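Local atomic coordinates of LYND (Lyngbya aestuarii, PDB entry 4V1T), a protein that probably catalyses the ATP-dependent cyclodehydration of cysteine residues in precursor peptides to thiazolines, as a YcaO-family enzyme of cyanobactin biosynthesis. Residues H343-T347 against E540-Q544; P348-V352 against S414-A418; N530-N536 against L727-V732; H627-T631 against Y689-W693. One frame throughout, in Å; residues are numbered along the deposited sequence.

Contact 1 (H343-T347 against E540-Q544). With ADP (adenosine-5'-diphosphate), chain L.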
# COMPACT_ATOMS: atom_id res chain seq x y z
N HIS B 343 10.48 -10.84 -19.18
CA HIS B 343 10.72 -9.79 -20.17
C HIS B 343 9.95 -8.53 -19.75
O HIS B 343 9.82 -8.26 -18.56
CB HIS B 343 10.31 -10.26 -21.56
CG HIS B 343 11.07 -11.47 -22.02
ND1 HIS B 343 11.28 -12.58 -21.23
CD2 HIS B 343 11.68 -11.74 -23.20
CE1 HIS B 343 11.98 -13.48 -21.89
NE2 HIS B 343 12.23 -13.00 -23.09
N ARG B 344 9.47 -7.77 -20.74
CA ARG B 344 8.77 -6.48 -20.53
C ARG B 344 9.76 -5.32 -20.38
O ARG B 344 10.94 -5.52 -20.08
CB ARG B 344 7.82 -6.51 -19.33
CG ARG B 344 6.88 -7.71 -19.32
CD ARG B 344 5.46 -7.29 -19.01
NE ARG B 344 4.55 -8.43 -18.98
CZ ARG B 344 3.38 -8.51 -19.62
NH1 ARG B 344 2.93 -7.49 -20.36
NH2 ARG B 344 2.65 -9.61 -19.52
N GLY B 345 9.26 -4.11 -20.60
CA GLY B 345 10.09 -2.93 -20.69
C GLY B 345 10.27 -2.19 -19.37
O GLY B 345 11.12 -1.33 -19.27
N THR B 346 9.45 -2.52 -18.37
CA THR B 346 9.58 -1.90 -17.07
C THR B 346 9.23 -2.89 -15.97
O THR B 346 8.75 -3.98 -16.24
CB THR B 346 8.69 -0.65 -16.95
OG1 THR B 346 9.04 0.08 -15.76
CG2 THR B 346 7.22 -1.02 -16.91
N THR B 347 9.48 -2.50 -14.73
CA THR B 347 9.22 -3.34 -13.57
C THR B 347 7.73 -3.36 -13.26
O THR B 347 7.04 -2.37 -13.50
CB THR B 347 9.98 -2.85 -12.32
OG1 THR B 347 9.47 -1.57 -11.93
CG2 THR B 347 11.46 -2.74 -12.60
N GLU B 540 4.70 -4.32 -26.55
CA GLU B 540 4.66 -5.24 -25.42
C GLU B 540 3.33 -5.96 -25.40
O GLU B 540 3.25 -7.18 -25.20
CB GLU B 540 4.86 -4.47 -24.12
CG GLU B 540 5.53 -5.26 -23.00
CD GLU B 540 5.76 -4.40 -21.77
OE1 GLU B 540 6.76 -3.64 -21.74
OE2 GLU B 540 4.92 -4.45 -20.83
N ALA B 541 2.26 -5.20 -25.60
CA ALA B 541 0.92 -5.75 -25.60
C ALA B 541 0.68 -6.67 -26.80
O ALA B 541 0.03 -7.71 -26.68
CB ALA B 541 -0.10 -4.62 -25.58
N ILE B 542 1.21 -6.27 -27.96
CA ILE B 542 1.08 -7.08 -29.17
C ILE B 542 1.78 -8.43 -29.01
O ILE B 542 1.25 -9.45 -29.40
CB ILE B 542 1.66 -6.34 -30.39
CG1 ILE B 542 0.78 -5.15 -30.74
CG2 ILE B 542 1.77 -7.28 -31.59
CD1 ILE B 542 1.37 -4.23 -31.79
N LEU B 543 2.99 -8.41 -28.45
CA LEU B 543 3.76 -9.62 -28.24
C LEU B 543 2.99 -10.61 -27.37
O LEU B 543 2.86 -11.79 -27.70
CB LEU B 543 5.11 -9.31 -27.58
CG LEU B 543 6.03 -10.51 -27.33
CD1 LEU B 543 6.33 -11.26 -28.62
CD2 LEU B 543 7.32 -10.06 -26.67
N GLN B 544 2.47 -10.12 -26.25
CA GLN B 544 1.72 -10.97 -25.35
C GLN B 544 0.46 -11.49 -26.03
O GLN B 544 0.11 -12.66 -25.88
CB GLN B 544 1.36 -10.21 -24.07
CG GLN B 544 0.68 -11.06 -23.01
CD GLN B 544 1.57 -12.17 -22.50
OE1 GLN B 544 2.64 -11.91 -21.93
NE2 GLN B 544 1.15 -13.42 -22.71
PB ADP L . -3.27 -14.23 -19.01
O1B ADP L . -3.64 -13.81 -20.41
O2B ADP L . -2.90 -15.68 -18.89
O3B ADP L . -4.24 -13.74 -17.99
PA ADP L . -1.32 -12.77 -17.41
O1A ADP L . 0.17 -12.97 -17.35
O2A ADP L . -2.17 -13.19 -16.23
O3A ADP L . -1.87 -13.43 -18.78
O5' ADP L . -1.59 -11.22 -17.69
C5' ADP L . -2.89 -10.67 -17.58
C4' ADP L . -2.90 -9.36 -18.36
O4' ADP L . -2.10 -8.39 -17.69
C3' ADP L . -2.31 -9.52 -19.74
O3' ADP L . -3.04 -8.69 -20.63
C2' ADP L . -0.89 -9.01 -19.65
O2' ADP L . -0.45 -8.37 -20.85
C1' ADP L . -0.99 -8.01 -18.51
N9 ADP L . 0.27 -7.98 -17.72
C8 ADP L . 0.78 -8.98 -16.98
N7 ADP L . 1.93 -8.59 -16.38
C5 ADP L . 2.16 -7.32 -16.74
C6 ADP L . 3.21 -6.31 -16.47
N6 ADP L . 4.24 -6.64 -15.67
N1 ADP L . 3.09 -5.10 -17.04
C2 ADP L . 2.05 -4.79 -17.84
N3 ADP L . 1.06 -5.66 -18.13
C4 ADP L . 1.06 -6.92 -17.63

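Contact 2 (P348-V352 against S414-A418). With ADP (adenosine-5'-diphosphate), chain L.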
# COMPACT_ATOMS: atom_id res chain seq x y z
N PRO B 348 7.24 -4.46 -12.69
CA PRO B 348 5.81 -4.52 -12.35
C PRO B 348 5.44 -3.51 -11.27
O PRO B 348 4.28 -3.11 -11.17
CB PRO B 348 5.62 -5.97 -11.86
CG PRO B 348 6.96 -6.42 -11.45
CD PRO B 348 7.94 -5.71 -12.34
N GLU B 349 6.41 -3.08 -10.47
CA GLU B 349 6.16 -2.09 -9.44
C GLU B 349 5.96 -0.70 -10.04
O GLU B 349 5.16 0.09 -9.55
CB GLU B 349 7.30 -2.07 -8.42
CG GLU B 349 7.38 -3.35 -7.58
CD GLU B 349 8.57 -4.23 -7.93
OE1 GLU B 349 8.78 -4.52 -9.13
OE2 GLU B 349 9.28 -4.65 -7.01
N GLN B 350 6.70 -0.40 -11.10
CA GLN B 350 6.49 0.84 -11.84
C GLN B 350 5.11 0.82 -12.49
O GLN B 350 4.36 1.79 -12.40
CB GLN B 350 7.57 1.04 -12.91
CG GLN B 350 7.35 2.23 -13.82
CD GLN B 350 7.43 3.56 -13.10
OE1 GLN B 350 6.73 3.80 -12.12
NE2 GLN B 350 8.28 4.45 -13.60
N THR B 351 4.78 -0.29 -13.14
CA THR B 351 3.48 -0.45 -13.82
C THR B 351 2.35 -0.22 -12.83
O THR B 351 1.41 0.52 -13.12
CB THR B 351 3.34 -1.85 -14.43
OG1 THR B 351 4.43 -2.09 -15.33
CG2 THR B 351 2.00 -2.01 -15.18
N VAL B 352 2.46 -0.83 -11.66
CA VAL B 352 1.43 -0.69 -10.64
C VAL B 352 1.34 0.77 -10.23
O VAL B 352 0.27 1.37 -10.29
CB VAL B 352 1.70 -1.60 -9.42
CG1 VAL B 352 0.87 -1.17 -8.22
CG2 VAL B 352 1.37 -3.04 -9.77
N SER B 414 4.90 -9.17 -6.76
CA SER B 414 4.80 -7.95 -7.56
C SER B 414 4.28 -8.25 -8.95
O SER B 414 3.49 -7.50 -9.50
CB SER B 414 6.16 -7.25 -7.64
OG SER B 414 7.14 -8.11 -8.20
N GLN B 415 4.71 -9.37 -9.52
CA GLN B 415 4.27 -9.76 -10.86
C GLN B 415 2.78 -10.11 -10.89
O GLN B 415 2.06 -9.74 -11.82
CB GLN B 415 5.10 -10.95 -11.37
CG GLN B 415 4.76 -11.39 -12.79
CD GLN B 415 4.89 -10.27 -13.80
OE1 GLN B 415 5.92 -9.59 -13.86
NE2 GLN B 415 3.86 -10.07 -14.60
N SER B 416 2.32 -10.81 -9.86
CA SER B 416 0.92 -11.20 -9.79
C SER B 416 0.05 -9.99 -9.60
O SER B 416 -1.06 -9.91 -10.14
CB SER B 416 0.70 -12.19 -8.65
OG SER B 416 -0.66 -12.58 -8.59
N LYS B 417 0.54 -9.04 -8.81
CA LYS B 417 -0.16 -7.79 -8.58
C LYS B 417 -0.34 -7.01 -9.88
O LYS B 417 -1.45 -6.60 -10.23
CB LYS B 417 0.62 -6.94 -7.57
CG LYS B 417 -0.18 -5.82 -6.95
CD LYS B 417 0.68 -5.03 -5.98
CE LYS B 417 -0.14 -4.09 -5.11
NZ LYS B 417 0.71 -3.47 -4.05
N ALA B 418 0.76 -6.83 -10.62
CA ALA B 418 0.71 -6.16 -11.91
C ALA B 418 -0.15 -6.92 -12.91
O ALA B 418 -0.87 -6.33 -13.71
CB ALA B 418 2.12 -6.01 -12.46
PB ADP L . -3.27 -14.23 -19.01
O1B ADP L . -3.64 -13.81 -20.41
O2B ADP L . -2.90 -15.68 -18.89
O3B ADP L . -4.24 -13.74 -17.99
PA ADP L . -1.32 -12.77 -17.41
O1A ADP L . 0.17 -12.97 -17.35
O2A ADP L . -2.17 -13.19 -16.23
O3A ADP L . -1.87 -13.43 -18.78
O5' ADP L . -1.59 -11.22 -17.69
C5' ADP L . -2.89 -10.67 -17.58
C4' ADP L . -2.90 -9.36 -18.36
O4' ADP L . -2.10 -8.39 -17.69
C3' ADP L . -2.31 -9.52 -19.74
O3' ADP L . -3.04 -8.69 -20.63
C2' ADP L . -0.89 -9.01 -19.65
O2' ADP L . -0.45 -8.37 -20.85
C1' ADP L . -0.99 -8.01 -18.51
N9 ADP L . 0.27 -7.98 -17.72
C8 ADP L . 0.78 -8.98 -16.98
N7 ADP L . 1.93 -8.59 -16.38
C5 ADP L . 2.16 -7.32 -16.74
C6 ADP L . 3.21 -6.31 -16.47
N6 ADP L . 4.24 -6.64 -15.67
N1 ADP L . 3.09 -5.10 -17.04
C2 ADP L . 2.05 -4.79 -17.84
N3 ADP L . 1.06 -5.66 -18.13
C4 ADP L . 1.06 -6.92 -17.63

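Contact 3 (N530-N536 against L727-V732). With ADP (adenosine-5'-diphosphate), chain L.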
# COMPACT_ATOMS: atom_id res chain seq x y z
N ASN B 530 -9.70 -13.63 -26.82
CA ASN B 530 -8.50 -14.27 -27.36
C ASN B 530 -7.63 -13.31 -28.19
O ASN B 530 -8.08 -12.74 -29.18
CB ASN B 530 -8.88 -15.49 -28.21
CG ASN B 530 -7.68 -16.33 -28.55
OD1 ASN B 530 -6.61 -16.17 -27.95
ND2 ASN B 530 -7.83 -17.24 -29.51
N GLY B 531 -6.38 -13.16 -27.77
CA GLY B 531 -5.46 -12.25 -28.42
C GLY B 531 -5.44 -10.88 -27.76
O GLY B 531 -4.61 -10.04 -28.09
N ASN B 532 -6.38 -10.65 -26.85
CA ASN B 532 -6.43 -9.40 -26.12
C ASN B 532 -5.32 -9.37 -25.09
O ASN B 532 -5.11 -10.35 -24.37
CB ASN B 532 -7.77 -9.21 -25.42
CG ASN B 532 -8.92 -9.08 -26.38
OD1 ASN B 532 -9.05 -9.86 -27.34
ND2 ASN B 532 -9.78 -8.10 -26.14
N ALA B 533 -4.60 -8.25 -25.03
CA ALA B 533 -3.54 -8.11 -24.05
C ALA B 533 -3.24 -6.64 -23.76
O ALA B 533 -3.53 -5.75 -24.57
CB ALA B 533 -2.28 -8.82 -24.54
N ALA B 534 -2.66 -6.41 -22.58
CA ALA B 534 -2.22 -5.09 -22.18
C ALA B 534 -0.71 -5.07 -22.01
O ALA B 534 -0.08 -6.12 -21.90
CB ALA B 534 -2.90 -4.67 -20.90
N GLY B 535 -0.13 -3.87 -21.98
CA GLY B 535 1.30 -3.73 -21.81
C GLY B 535 1.69 -2.29 -21.60
O GLY B 535 0.91 -1.38 -21.87
N ASN B 536 2.92 -2.08 -21.14
CA ASN B 536 3.43 -0.74 -20.92
C ASN B 536 3.67 -0.01 -22.23
O ASN B 536 3.72 1.22 -22.27
CB ASN B 536 4.71 -0.80 -20.09
CG ASN B 536 4.47 -1.38 -18.71
OD1 ASN B 536 4.09 -0.66 -17.78
ND2 ASN B 536 4.70 -2.68 -18.56
N LEU B 727 -2.54 2.94 -20.12
CA LEU B 727 -2.02 1.60 -20.35
C LEU B 727 -2.45 1.08 -21.71
O LEU B 727 -3.64 1.10 -22.04
CB LEU B 727 -2.50 0.64 -19.26
CG LEU B 727 -1.93 -0.78 -19.31
CD1 LEU B 727 -0.44 -0.77 -18.94
CD2 LEU B 727 -2.70 -1.70 -18.38
N ASN B 728 -1.49 0.62 -22.50
CA ASN B 728 -1.78 0.13 -23.83
C ASN B 728 -2.53 -1.18 -23.79
O ASN B 728 -2.17 -2.09 -23.06
CB ASN B 728 -0.50 -0.04 -24.63
CG ASN B 728 0.21 1.29 -24.88
OD1 ASN B 728 1.29 1.53 -24.36
ND2 ASN B 728 -0.41 2.14 -25.69
N VAL B 729 -3.60 -1.27 -24.58
CA VAL B 729 -4.37 -2.49 -24.73
C VAL B 729 -4.63 -2.74 -26.21
O VAL B 729 -5.04 -1.83 -26.93
CB VAL B 729 -5.70 -2.43 -23.97
CG1 VAL B 729 -6.47 -3.75 -24.10
CG2 VAL B 729 -5.46 -2.11 -22.50
N VAL B 730 -4.41 -3.98 -26.64
CA VAL B 730 -4.65 -4.36 -28.03
C VAL B 730 -5.40 -5.68 -28.13
O VAL B 730 -5.45 -6.45 -27.18
CB VAL B 730 -3.35 -4.53 -28.82
CG1 VAL B 730 -2.56 -3.22 -28.86
CG2 VAL B 730 -2.51 -5.64 -28.22
N LYS B 731 -5.96 -5.93 -29.31
CA LYS B 731 -6.40 -7.27 -29.66
C LYS B 731 -5.65 -7.68 -30.91
O LYS B 731 -5.75 -7.01 -31.93
CB LYS B 731 -7.92 -7.33 -29.89
CG LYS B 731 -8.41 -8.70 -30.36
CD LYS B 731 -9.93 -8.79 -30.39
CE LYS B 731 -10.41 -10.22 -30.63
NZ LYS B 731 -10.26 -11.07 -29.40
N VAL B 732 -4.88 -8.75 -30.79
CA VAL B 732 -4.17 -9.33 -31.93
C VAL B 732 -5.00 -10.46 -32.53
O VAL B 732 -5.47 -11.33 -31.80
CB VAL B 732 -2.81 -9.87 -31.51
CG1 VAL B 732 -2.03 -10.32 -32.73
CG2 VAL B 732 -2.03 -8.82 -30.72
PB ADP L . -3.27 -14.23 -19.01
O1B ADP L . -3.64 -13.81 -20.41
O2B ADP L . -2.90 -15.68 -18.89
O3B ADP L . -4.24 -13.74 -17.99
PA ADP L . -1.32 -12.77 -17.41
O1A ADP L . 0.17 -12.97 -17.35
O2A ADP L . -2.17 -13.19 -16.23
O3A ADP L . -1.87 -13.43 -18.78
O5' ADP L . -1.59 -11.22 -17.69
C5' ADP L . -2.89 -10.67 -17.58
C4' ADP L . -2.90 -9.36 -18.36
O4' ADP L . -2.10 -8.39 -17.69
C3' ADP L . -2.31 -9.52 -19.74
O3' ADP L . -3.04 -8.69 -20.63
C2' ADP L . -0.89 -9.01 -19.65
O2' ADP L . -0.45 -8.37 -20.85
C1' ADP L . -0.99 -8.01 -18.51
N9 ADP L . 0.27 -7.98 -17.72
C8 ADP L . 0.78 -8.98 -16.98
N7 ADP L . 1.93 -8.59 -16.38
C5 ADP L . 2.16 -7.32 -16.74
C6 ADP L . 3.21 -6.31 -16.47
N6 ADP L . 4.24 -6.64 -15.67
N1 ADP L . 3.09 -5.10 -17.04
C2 ADP L . 2.05 -4.79 -17.84
N3 ADP L . 1.06 -5.66 -18.13
C4 ADP L . 1.06 -6.92 -17.63
O HOH W 1 -7.99 -12.66 -32.08

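Contact 4 (H627-T631 against Y689-W693)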
# COMPACT_ATOMS: atom_id res chain seq x y z
N HIS B 627 5.49 -18.70 -25.04
CA HIS B 627 6.44 -17.59 -25.06
C HIS B 627 7.62 -18.02 -25.91
O HIS B 627 7.80 -19.21 -26.15
CB HIS B 627 6.89 -17.26 -23.63
CG HIS B 627 7.45 -15.88 -23.48
ND1 HIS B 627 8.80 -15.62 -23.55
CD2 HIS B 627 6.84 -14.69 -23.26
CE1 HIS B 627 9.00 -14.32 -23.38
NE2 HIS B 627 7.83 -13.74 -23.20
N LEU B 628 8.40 -17.07 -26.40
CA LEU B 628 9.59 -17.42 -27.17
C LEU B 628 10.57 -18.15 -26.25
O LEU B 628 11.26 -19.08 -26.67
CB LEU B 628 10.23 -16.18 -27.81
CG LEU B 628 9.49 -15.60 -29.03
CD1 LEU B 628 10.12 -14.30 -29.49
CD2 LEU B 628 9.44 -16.59 -30.19
N ASP B 629 10.60 -17.74 -24.99
CA ASP B 629 11.44 -18.35 -23.97
C ASP B 629 10.66 -19.46 -23.27
O ASP B 629 9.69 -19.18 -22.58
CB ASP B 629 11.88 -17.30 -22.95
CG ASP B 629 12.91 -17.84 -21.96
OD1 ASP B 629 13.05 -19.07 -21.82
OD2 ASP B 629 13.57 -17.01 -21.30
N PRO B 630 11.08 -20.73 -23.46
CA PRO B 630 10.31 -21.84 -22.92
C PRO B 630 10.24 -21.82 -21.40
O PRO B 630 9.27 -22.33 -20.83
CB PRO B 630 11.07 -23.08 -23.41
CG PRO B 630 12.46 -22.60 -23.63
CD PRO B 630 12.33 -21.19 -24.10
N THR B 631 11.26 -21.25 -20.77
CA THR B 631 11.27 -21.10 -19.33
C THR B 631 10.07 -20.26 -18.88
O THR B 631 9.37 -20.62 -17.94
CB THR B 631 12.58 -20.45 -18.83
OG1 THR B 631 13.69 -21.30 -19.15
CG2 THR B 631 12.55 -20.22 -17.35
N TYR B 689 14.25 -26.72 -27.38
CA TYR B 689 13.62 -25.46 -27.76
C TYR B 689 14.66 -24.41 -28.18
O TYR B 689 15.30 -23.78 -27.33
CB TYR B 689 12.77 -24.94 -26.61
CG TYR B 689 11.76 -25.95 -26.13
CD1 TYR B 689 10.52 -26.07 -26.74
CD2 TYR B 689 12.05 -26.79 -25.06
CE1 TYR B 689 9.60 -27.01 -26.30
CE2 TYR B 689 11.14 -27.72 -24.62
CZ TYR B 689 9.92 -27.83 -25.24
OH TYR B 689 9.03 -28.77 -24.78
N PRO B 690 14.85 -24.23 -29.49
CA PRO B 690 15.80 -23.22 -29.98
C PRO B 690 15.49 -21.81 -29.50
O PRO B 690 14.34 -21.42 -29.41
CB PRO B 690 15.65 -23.31 -31.50
CG PRO B 690 15.21 -24.71 -31.74
CD PRO B 690 14.33 -25.08 -30.58
N LYS B 691 16.54 -21.05 -29.20
CA LYS B 691 16.42 -19.69 -28.70
C LYS B 691 16.18 -18.72 -29.86
O LYS B 691 17.01 -18.60 -30.76
CB LYS B 691 17.70 -19.32 -27.94
CG LYS B 691 17.72 -17.93 -27.34
CD LYS B 691 18.99 -17.75 -26.51
CE LYS B 691 19.04 -16.39 -25.82
NZ LYS B 691 20.28 -16.25 -25.00
N ARG B 692 15.04 -18.04 -29.84
CA ARG B 692 14.66 -17.13 -30.92
C ARG B 692 14.15 -15.77 -30.45
O ARG B 692 13.49 -15.05 -31.21
CB ARG B 692 13.61 -17.80 -31.80
CG ARG B 692 14.09 -19.07 -32.48
CD ARG B 692 13.22 -19.44 -33.66
NE ARG B 692 11.88 -19.85 -33.25
CZ ARG B 692 10.90 -20.17 -34.10
NH1 ARG B 692 11.10 -20.11 -35.41
NH2 ARG B 692 9.71 -20.54 -33.63
N TRP B 693 14.46 -15.41 -29.20
CA TRP B 693 14.08 -14.11 -28.66
C TRP B 693 15.32 -13.23 -28.51
O TRP B 693 16.41 -13.72 -28.23
CB TRP B 693 13.39 -14.27 -27.30
CG TRP B 693 14.30 -14.71 -26.20
CD1 TRP B 693 15.06 -13.91 -25.40
CD2 TRP B 693 14.56 -16.05 -25.78
NE1 TRP B 693 15.78 -14.68 -24.51
CE2 TRP B 693 15.48 -16.00 -24.73
CE3 TRP B 693 14.09 -17.30 -26.21
CZ2 TRP B 693 15.96 -17.14 -24.08
CZ3 TRP B 693 14.56 -18.44 -25.57
CH2 TRP B 693 15.48 -18.35 -24.52
O HOH W 2 12.36 -19.90 -28.86

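Contact 1 (H343-T347 against E540-Q544)
The guanidinium of R344 has the adenine of ADP over one face, with C5 of the base 3.3 Å above its centre. At its edge, in the plane, sits the carboxylate oxygen OE2 of E540. The two side chains cross at about a right angle, and the carboxylate stands 79° from the guanidinium plane. R344 NH1 and E540 OE2 form a long salt bridge of 3.7 Å. On the next turn of helix 538-561, Q544 brings its amide to the guanidinium from an oblique direction. R344 NH2 and Q544 OE1 are 3.3 Å apart, but the angle is too poor for a hydrogen bond.

The other oxygen of E540 holds the loop backbone. G345 N donates to E540 OE1 over 2.8 Å, from above the carboxylate plane. CG of E540 lies anti to its backbone N (chi1 -150°), and the extended chain beyond it carries the carboxylate to the loop. E540 OE2 also accepts from N536 ND2.

One glutamate thus ties the loop to the helix, firmly through OE1 and more loosely through OE2. Its negative charge would partly balance R344, whose flat guanidinium lies over the base and forms one wall of the nucleotide pocket.

Contact 2 (P348-V352 against S414-A418)
P348 turns its ring toward helix 413-429 and lies across the turn from S414 to A418. Its CB touches the methyl CB of A418 at 3.6 Å, while its CG lies 3.7 Å from S414 OG. One turn later, V352 points the same way. Its CG2 reaches the backbone of A418, 3.8 Å from CA, and also approaches the aliphatic part of K417. This branch is anti to the carbonyl carbon, which leaves CG1 anti to the backbone N (chi1 164°). The small A418 therefore meets both P348 and V352.

E349 starts off to the side, but its chain bends at chi2 (108°) and brings the carboxylate carbon CD to 3.9 Å from S414 CB. The short segments run at 35° to each other, with axes 8.7 Å apart.

Q415 begins by pointing away from P348-V352. A bend in its chain brings the amide back to the base, with OE1 near P348 CG. Q415 NE2 donates a weak hydrogen bond to N7 of ADP, 3.0 Å long. T351 packs beside the base at N1, with its hydroxyl held by T347 and N536.

The chemistry is mainly van der Waals contact between small side chains, so the helices can come close. Only the amide of Q415 bonds to the base here, and weakly, and this helix pair makes part of the adenine site.

Contact 3 (N530-N536 against L727-V732)
N530 O takes a 2.8 Å bond from K731 NZ, which comes from above the carbonyl plane. G531 follows with phi 94°, where a side chain would be jammed against the preceding carbonyl and would also clash with V732 O. Its own O accepts from V732 N. N532 forms a non-hydrogen-bonded pair with K731. Its OD1 lies along the lysine chain and accepts from K731 NZ at 2.7 Å, in the carbonyl plane. The lysine runs extended from CB and bends only at chi4 (75°), which turns NZ back between both acceptors. D528 adds a salt bridge to this amine. A methionine in place of K731 would probably leave N530 O and N532 OD1 without their shared donor and the charge of D528 without its mate.

A533 N donates to V730 O and V730 N to A533 O, both at 2.9 Å and nearly straight. This is antiparallel sheet of the YcaO domain: strand 532-535 borders strand 728-733, which also pairs with strand 716-719. The outer backbone edge at A534 serves the nucleotide. A534 N donates to ADP O3' at 3.0 Å, and ADP O2' donates to A534 O at 2.5 Å. On the same residue, CB packs against L727 CD2 and V729 CG2. G535 N donates to N728 O. L727 CD1 touches G535 O at 3.3 Å. N536 follows, its ND2 bonded to E540 OE2 and weakly to N1 of ADP.

Contact 4 (H627-T631 against Y689-W693)
W693 lies flat against the bend at L628-D629, with its six-membered ring under the aspartate. D629 CB sits over that ring, 3.8 Å from its centroid and 8° off the normal, a CH-pi contact. The carboxylate continues across the same face, its plane only 6° from that of the indole. CG of K691 lies over the opposite face, toward its rim. W693 CG takes the crowded position between backbone N and carbonyl carbon (chi1 70°), and the indole folds in beside the bend.

L628 fills the hollow at the base of the indole, its CB 3.7 Å from W693 CB, and its CD1 reaches R692 O. P630 is a second bump. Its CD meets W693 CZ3, and its CG lies 3.8 Å from Y689 CB, so the proline ring sits between the two aromatic residues. A water bridges L628 O and P690 O.

An alanine at W693 is likely to open a gap beneath D629 and leave its carboxylate freer to turn.

D629 OD1 accepts from T631 N over 3.0 Å, while D629 N donates to H627 ND1. The arrangement is that of an N-cap at the start of helix 630-649, here covered by the loop that leads into helix 697-710.

How the contacts relate
Contacts 1, 2 and 3 surround one ADP, and contact 4 lies to the side. Centres of contacts 1 and 3 are about 10 Å apart, those of 1 and 2 about 12 Å. Along the chain, contact 2 is nested inside the loop closed by contact 1. The segments of contacts 1 and 3 alternate along the chain, and strand 532-535 is followed by helix 538-561. Contact 4 is nested inside contact 3, with its centre about 21 Å away. It meets contact 1 through H343, whose ring packs edge-to-face on H627 and W693. The nucleotide pocket is therefore built from distant parts of the sequence: residues 343-352 join helices 413-429 and 538-561 and strand 532-535 around the nucleotide.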